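Local structure of hypothetical protein (Actinomyces odontolyticus, 4MJG) at residues Pro89-Asp98 with Ile109-Glu120. The protein is of unknown function, a member of the DUF4853 family whose natural form is probably a bacterial lipoprotein. Residues are numbered along the deposited sequence; the frame is centred on the assembly and turned at random.
Sequences PDWAVAVQVD and IQLIDNYGGLVE
Gln96 and Gln110 exchange two backbone hydrogen bonds, Gln96 N to Gln110 O (2.9 Å) and Gln110 N to Gln96 O (2.7 Å), near the loop-connected end of the antiparallel beta hairpin of strands 92-97 and 107-113. Further along, Ile112 N binds Ala94 O almost straight, and Ile112 O accepts from Val93 N through a more bent bond (132° at the hydrogen). Val93 and Ala94 thus both face Ile112, a classic beta bulge.

Two side-chain polar groups flank this pairing. Bent at chi2 (82°), Gln110 turns its amide back across the strands, and NE2 donates to Asp98 OD1 (3.2 Å) and to Glu120 OE2 (2.8 Å), so one nitrogen on the middle strand joins the residue just past strand 92-97 to strand 118-123; each oxygen is met from above its carboxylate plane. This shared donor probably eases the proximity of the two acids, and Asp98 OD2 also accepts from Gly108 N. At the other end, Asp113 OD1 accepts from Tyr115 N, an Asx turn, and from Gly117 N on the opposite face of its carboxylate, both at the type I turn Asp113-Gly116.

Apolar contacts cover the face bearing Val95, Val97, Ile109 and Leu111. Leu111 CD1 lies beside Val95 CG2, while its other methyl, CD2, meets Pro89 CD at 3.6 Å. The indole of Trp91 carries Pro89 CG over one face and sets CH2 against Val119 CG2 (3.6 Å).

Helix 77-86 packs on this face through Phe77 and Val84; Ile112, on the reverse, touches Phe9. Strand 92-97 edges the chain's antiparallel sheet, with 107-113 and then 118-123 next inward.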
ATOM      1  N   PRO A  89     -11.003   0.768   7.338  1.00 87.90           N
ATOM      2  CA  PRO A  89     -11.924   1.031   6.227  1.00 89.62           C
ATOM      3  C   PRO A  89     -12.907  -0.111   5.984  1.00 88.12           C
ATOM      4  O   PRO A  89     -12.643  -1.249   6.378  1.00 83.27           O
ATOM      5  CB  PRO A  89     -10.987   1.177   5.027  1.00 86.82           C
ATOM      6  CG  PRO A  89      -9.847   0.280   5.352  1.00 87.63           C
ATOM      7  CD  PRO A  89      -9.688   0.313   6.852  1.00 86.92           C
ATOM      8  N   ASP A  90     -14.018   0.202   5.319  1.00 92.90           N
ATOM      9  CA  ASP A  90     -15.105  -0.759   5.097  1.00 95.06           C
ATOM     10  C   ASP A  90     -14.688  -1.973   4.276  1.00 88.77           C
ATOM     11  O   ASP A  90     -15.136  -3.086   4.549  1.00 88.85           O
ATOM     12  CB  ASP A  90     -16.301  -0.077   4.417  1.00102.02           C
ATOM     13  CG  ASP A  90     -17.070   0.843   5.355  1.00105.81           C
ATOM     14  OD1 ASP A  90     -16.792   0.846   6.576  1.00 98.66           O
ATOM     15  OD2 ASP A  90     -17.965   1.565   4.868  1.00115.42           O
ATOM     16  N   TRP A  91     -13.832  -1.763   3.280  1.00 85.05           N
ATOM     17  CA  TRP A  91     -13.374  -2.861   2.416  1.00 83.93           C
ATOM     18  C   TRP A  91     -12.497  -3.904   3.130  1.00 82.34           C
ATOM     19  O   TRP A  91     -12.220  -4.970   2.557  1.00 80.43           O
ATOM     20  CB  TRP A  91     -12.636  -2.320   1.177  1.00 83.11           C
ATOM     21  CG  TRP A  91     -11.484  -1.395   1.477  1.00 81.09           C
ATOM     22  CD1 TRP A  91     -11.500  -0.031   1.440  1.00 81.48           C
ATOM     23  CD2 TRP A  91     -10.149  -1.771   1.850  1.00 75.49           C
ATOM     24  NE1 TRP A  91     -10.263   0.466   1.773  1.00 81.80           N
ATOM     25  CE2 TRP A  91      -9.416  -0.580   2.026  1.00 77.17           C
ATOM     26  CE3 TRP A  91      -9.505  -2.997   2.056  1.00 73.30           C
ATOM     27  CZ2 TRP A  91      -8.072  -0.578   2.402  1.00 73.36           C
ATOM     28  CZ3 TRP A  91      -8.168  -2.994   2.427  1.00 76.92           C
ATOM     29  CH2 TRP A  91      -7.465  -1.791   2.596  1.00 74.05           C
ATOM     30  N   ALA A  92     -12.058  -3.598   4.356  1.00 74.49           N
ATOM     31  CA  ALA A  92     -11.173  -4.481   5.120  1.00 74.47           C
ATOM     32  C   ALA A  92     -11.957  -5.516   5.919  1.00 75.30           C
ATOM     33  O   ALA A  92     -12.581  -5.181   6.925  1.00 74.28           O
ATOM     34  CB  ALA A  92     -10.291  -3.665   6.055  1.00 75.50           C
ATOM     35  N   VAL A  93     -11.908  -6.772   5.476  1.00 77.08           N
ATOM     36  CA  VAL A  93     -12.636  -7.857   6.152  1.00 79.42           C
ATOM     37  C   VAL A  93     -11.960  -8.328   7.450  1.00 76.63           C
ATOM     38  O   VAL A  93     -12.608  -8.952   8.286  1.00 81.77           O
ATOM     39  CB  VAL A  93     -12.876  -9.083   5.228  1.00 81.97           C
ATOM     40  CG1 VAL A  93     -13.645  -8.672   3.976  1.00 85.36           C
ATOM     41  CG2 VAL A  93     -11.570  -9.779   4.851  1.00 82.70           C
ATOM     42  N   ALA A  94     -10.664  -8.047   7.612  1.00 71.48           N
ATOM     43  CA  ALA A  94      -9.921  -8.485   8.803  1.00 68.26           C
ATOM     44  C   ALA A  94      -8.660  -7.655   9.052  1.00 65.32           C
ATOM     45  O   ALA A  94      -8.068  -7.117   8.119  1.00 60.23           O
ATOM     46  CB  ALA A  94      -9.554  -9.957   8.679  1.00 64.80           C
ATOM     47  N   VAL A  95      -8.264  -7.565  10.321  1.00 67.52           N
ATOM     48  CA  VAL A  95      -7.038  -6.882  10.726  1.00 70.04           C
ATOM     49  C   VAL A  95      -6.120  -7.902  11.388  1.00 74.13           C
ATOM     50  O   VAL A  95      -6.414  -8.393  12.481  1.00 79.94           O
ATOM     51  CB  VAL A  95      -7.322  -5.744  11.730  1.00 70.81           C
ATOM     52  CG1 VAL A  95      -6.033  -5.023  12.106  1.00 67.14           C
ATOM     53  CG2 VAL A  95      -8.342  -4.769  11.159  1.00 72.68           C
ATOM     54  N   GLN A  96      -5.009  -8.216  10.730  1.00 73.80           N
ATOM     55  CA  GLN A  96      -4.046  -9.178  11.263  1.00 75.57           C
ATOM     56  C   GLN A  96      -2.838  -8.463  11.854  1.00 69.19           C
ATOM     57  O   GLN A  96      -2.292  -7.548  11.244  1.00 65.20           O
ATOM     58  CB  GLN A  96      -3.598 -10.137  10.170  1.00 79.77           C
ATOM     59  CG  GLN A  96      -4.697 -11.072   9.701  1.00 87.52           C
ATOM     60  CD  GLN A  96      -4.218 -12.033   8.632  1.00 94.54           C
ATOM     61  OE1 GLN A  96      -3.178 -11.816   8.007  1.00 97.49           O
ATOM     62  NE2 GLN A  96      -4.974 -13.102   8.415  1.00101.96           N
ATOM     63  N   VAL A  97      -2.436  -8.891  13.048  1.00 68.44           N
ATOM     64  CA  VAL A  97      -1.326  -8.286  13.775  1.00 67.93           C
ATOM     65  C   VAL A  97      -0.239  -9.344  13.979  1.00 69.19           C
ATOM     66  O   VAL A  97      -0.507 -10.413  14.530  1.00 67.54           O
ATOM     67  CB  VAL A  97      -1.802  -7.744  15.141  1.00 65.92           C
ATOM     68  CG1 VAL A  97      -0.672  -7.021  15.861  1.00 67.26           C
ATOM     69  CG2 VAL A  97      -3.003  -6.819  14.961  1.00 64.15           C
ATOM     70  N   ASP A  98       0.979  -9.049  13.524  1.00 67.35           N
ATOM     71  CA  ASP A  98       2.099  -9.981  13.668  1.00 69.79           C
ATOM     72  C   ASP A  98       2.314 -10.325  15.130  1.00 74.06           C
ATOM     73  O   ASP A  98       2.310  -9.443  15.991  1.00 72.59           O
ATOM     74  CB  ASP A  98       3.398  -9.396  13.097  1.00 68.49           C
ATOM     75  CG  ASP A  98       3.437  -9.403  11.581  1.00 63.82           C
ATOM     76  OD1 ASP A  98       2.475  -9.885  10.952  1.00 64.23           O
ATOM     77  OD2 ASP A  98       4.444  -8.920  11.021  1.00 62.27           O
ATOM     78  N   ILE A 109       1.358  -4.953  10.671  1.00 57.84           N
ATOM     79  CA  ILE A 109      -0.089  -5.084  10.783  1.00 57.66           C
ATOM     80  C   ILE A 109      -0.631  -5.123   9.360  1.00 61.41           C
ATOM     81  O   ILE A 109      -0.276  -4.279   8.531  1.00 55.52           O
ATOM     82  CB  ILE A 109      -0.732  -3.912  11.544  1.00 59.83           C
ATOM     83  CG1 ILE A 109      -0.166  -3.834  12.963  1.00 61.69           C
ATOM     84  CG2 ILE A 109      -2.250  -4.075  11.595  1.00 60.46           C
ATOM     85  CD1 ILE A 109      -0.546  -2.572  13.701  1.00 63.26           C
ATOM     86  N   GLN A 110      -1.479  -6.109   9.082  1.00 59.72           N
ATOM     87  CA  GLN A 110      -2.030  -6.293   7.755  1.00 57.65           C
ATOM     88  C   GLN A 110      -3.514  -5.977   7.750  1.00 60.80           C
ATOM     89  O   GLN A 110      -4.226  -6.270   8.713  1.00 70.93           O
ATOM     90  CB  GLN A 110      -1.824  -7.734   7.289  1.00 61.56           C
ATOM     91  CG  GLN A 110      -0.372  -8.143   7.121  1.00 61.06           C
ATOM     92  CD  GLN A 110       0.275  -8.533   8.427  1.00 67.24           C
ATOM     93  OE1 GLN A 110      -0.232  -9.404   9.147  1.00 78.11           O
ATOM     94  NE2 GLN A 110       1.406  -7.898   8.744  1.00 65.54           N
ATOM     95  N   LEU A 111      -3.969  -5.398   6.644  1.00 57.86           N
ATOM     96  CA  LEU A 111      -5.376  -5.114   6.412  1.00 59.42           C
ATOM     97  C   LEU A 111      -5.804  -5.963   5.222  1.00 62.81           C
ATOM     98  O   LEU A 111      -5.321  -5.750   4.107  1.00 74.38           O
ATOM     99  CB  LEU A 111      -5.546  -3.626   6.111  1.00 64.57           C
ATOM    100  CG  LEU A 111      -6.570  -2.841   6.923  1.00 71.23           C
ATOM    101  CD1 LEU A 111      -6.343  -3.011   8.416  1.00 73.87           C
ATOM    102  CD2 LEU A 111      -6.493  -1.373   6.535  1.00 70.85           C
ATOM    103  N   ILE A 112      -6.667  -6.949   5.462  1.00 59.97           N
ATOM    104  CA  ILE A 112      -7.025  -7.929   4.433  1.00 62.56           C
ATOM    105  C   ILE A 112      -8.332  -7.543   3.749  1.00 62.12           C
ATOM    106  O   ILE A 112      -9.347  -7.351   4.416  1.00 68.46           O
ATOM    107  CB  ILE A 112      -7.174  -9.355   5.024  1.00 66.50           C
ATOM    108  CG1 ILE A 112      -5.961  -9.733   5.889  1.00 69.55           C
ATOM    109  CG2 ILE A 112      -7.367 -10.383   3.916  1.00 62.17           C
ATOM    110  CD1 ILE A 112      -4.632  -9.719   5.159  1.00 69.84           C
ATOM    111  N   ASP A 113      -8.303  -7.440   2.421  1.00 60.35           N
ATOM    112  CA  ASP A 113      -9.511  -7.132   1.643  1.00 61.14           C
ATOM    113  C   ASP A 113     -10.250  -8.412   1.252  1.00 60.66           C
ATOM    114  O   ASP A 113      -9.732  -9.522   1.413  1.00 57.68           O
ATOM    115  CB  ASP A 113      -9.187  -6.283   0.399  1.00 58.82           C
ATOM    116  CG  ASP A 113      -8.251  -6.986  -0.586  1.00 62.38           C
ATOM    117  OD1 ASP A 113      -8.439  -8.193  -0.843  1.00 57.99           O
ATOM    118  OD2 ASP A 113      -7.328  -6.323  -1.117  1.00 72.70           O
ATOM    119  N   ASN A 114     -11.460  -8.243   0.730  1.00 65.34           N
ATOM    120  CA  ASN A 114     -12.331  -9.379   0.389  1.00 74.89           C
ATOM    121  C   ASN A 114     -11.815 -10.251  -0.764  1.00 69.51           C
ATOM    122  O   ASN A 114     -12.360 -11.326  -1.016  1.00 63.90           O
ATOM    123  CB  ASN A 114     -13.777  -8.917   0.119  1.00 85.87           C
ATOM    124  CG  ASN A 114     -13.849  -7.577  -0.599  1.00 97.96           C
ATOM    125  OD1 ASN A 114     -13.092  -6.648  -0.289  1.00 96.67           O
ATOM    126  ND2 ASN A 114     -14.773  -7.464  -1.548  1.00105.10           N
ATOM    127  N   TYR A 115     -10.768  -9.790  -1.449  1.00 66.12           N
ATOM    128  CA  TYR A 115     -10.100 -10.569  -2.499  1.00 62.88           C
ATOM    129  C   TYR A 115      -8.956 -11.425  -1.950  1.00 61.00           C
ATOM    130  O   TYR A 115      -8.390 -12.244  -2.671  1.00 61.86           O
ATOM    131  CB  TYR A 115      -9.535  -9.635  -3.576  1.00 61.39           C
ATOM    132  CG  TYR A 115     -10.540  -9.058  -4.548  1.00 61.40           C
ATOM    133  CD1 TYR A 115     -11.905  -9.033  -4.265  1.00 68.92           C
ATOM    134  CD2 TYR A 115     -10.113  -8.514  -5.756  1.00 66.44           C
ATOM    135  CE1 TYR A 115     -12.812  -8.498  -5.170  1.00 73.13           C
ATOM    136  CE2 TYR A 115     -11.011  -7.974  -6.662  1.00 70.43           C
ATOM    137  CZ  TYR A 115     -12.358  -7.970  -6.365  1.00 67.55           C
ATOM    138  OH  TYR A 115     -13.245  -7.440  -7.267  1.00 77.22           O
ATOM    139  N   GLY A 116      -8.613 -11.239  -0.680  1.00 62.33           N
ATOM    140  CA  GLY A 116      -7.427 -11.880  -0.106  1.00 59.74           C
ATOM    141  C   GLY A 116      -6.185 -11.023  -0.296  1.00 59.15           C
ATOM    142  O   GLY A 116      -5.076 -11.423   0.076  1.00 55.45           O
ATOM    143  N   GLY A 117      -6.382  -9.836  -0.872  1.00 57.94           N
ATOM    144  CA  GLY A 117      -5.331  -8.849  -1.019  1.00 57.22           C
ATOM    145  C   GLY A 117      -5.010  -8.191   0.300  1.00 60.62           C
ATOM    146  O   GLY A 117      -5.634  -8.483   1.317  1.00 66.77           O
ATOM    147  N   LEU A 118      -4.058  -7.268   0.268  1.00 71.98           N
ATOM    148  CA  LEU A 118      -3.313  -6.901   1.458  1.00 77.68           C
ATOM    149  C   LEU A 118      -2.885  -5.431   1.481  1.00 73.77           C
ATOM    150  O   LEU A 118      -2.574  -4.838   0.449  1.00 76.30           O
ATOM    151  CB  LEU A 118      -2.072  -7.795   1.516  1.00 80.82           C
ATOM    152  CG  LEU A 118      -1.012  -7.528   2.574  1.00 86.23           C
ATOM    153  CD1 LEU A 118      -1.535  -8.006   3.909  1.00 93.63           C
ATOM    154  CD2 LEU A 118       0.294  -8.233   2.224  1.00 95.84           C
ATOM    155  N   VAL A 119      -2.874  -4.857   2.676  1.00 68.53           N
ATOM    156  CA  VAL A 119      -2.206  -3.586   2.931  1.00 60.85           C
ATOM    157  C   VAL A 119      -1.454  -3.734   4.242  1.00 56.08           C
ATOM    158  O   VAL A 119      -2.036  -4.153   5.234  1.00 54.58           O
ATOM    159  CB  VAL A 119      -3.198  -2.418   3.032  1.00 62.85           C
ATOM    160  CG1 VAL A 119      -2.465  -1.119   3.349  1.00 63.20           C
ATOM    161  CG2 VAL A 119      -3.990  -2.293   1.741  1.00 66.91           C
ATOM    162  N   GLU A 120      -0.164  -3.402   4.243  1.00 56.96           N
ATOM    163  CA  GLU A 120       0.692  -3.663   5.396  1.00 55.91           C
ATOM    164  C   GLU A 120       1.325  -2.405   5.978  1.00 53.67           C
ATOM    165  O   GLU A 120       1.973  -1.633   5.271  1.00 52.29           O
ATOM    166  CB  GLU A 120       1.795  -4.661   5.034  1.00 54.59           C
ATOM    167  CG  GLU A 120       2.709  -4.975   6.207  1.00 61.45           C
ATOM    168  CD  GLU A 120       3.447  -6.286   6.049  1.00 59.03           C
ATOM    169  OE1 GLU A 120       3.955  -6.543   4.938  1.00 68.07           O
ATOM    170  OE2 GLU A 120       3.521  -7.051   7.038  1.00 53.08           O
TER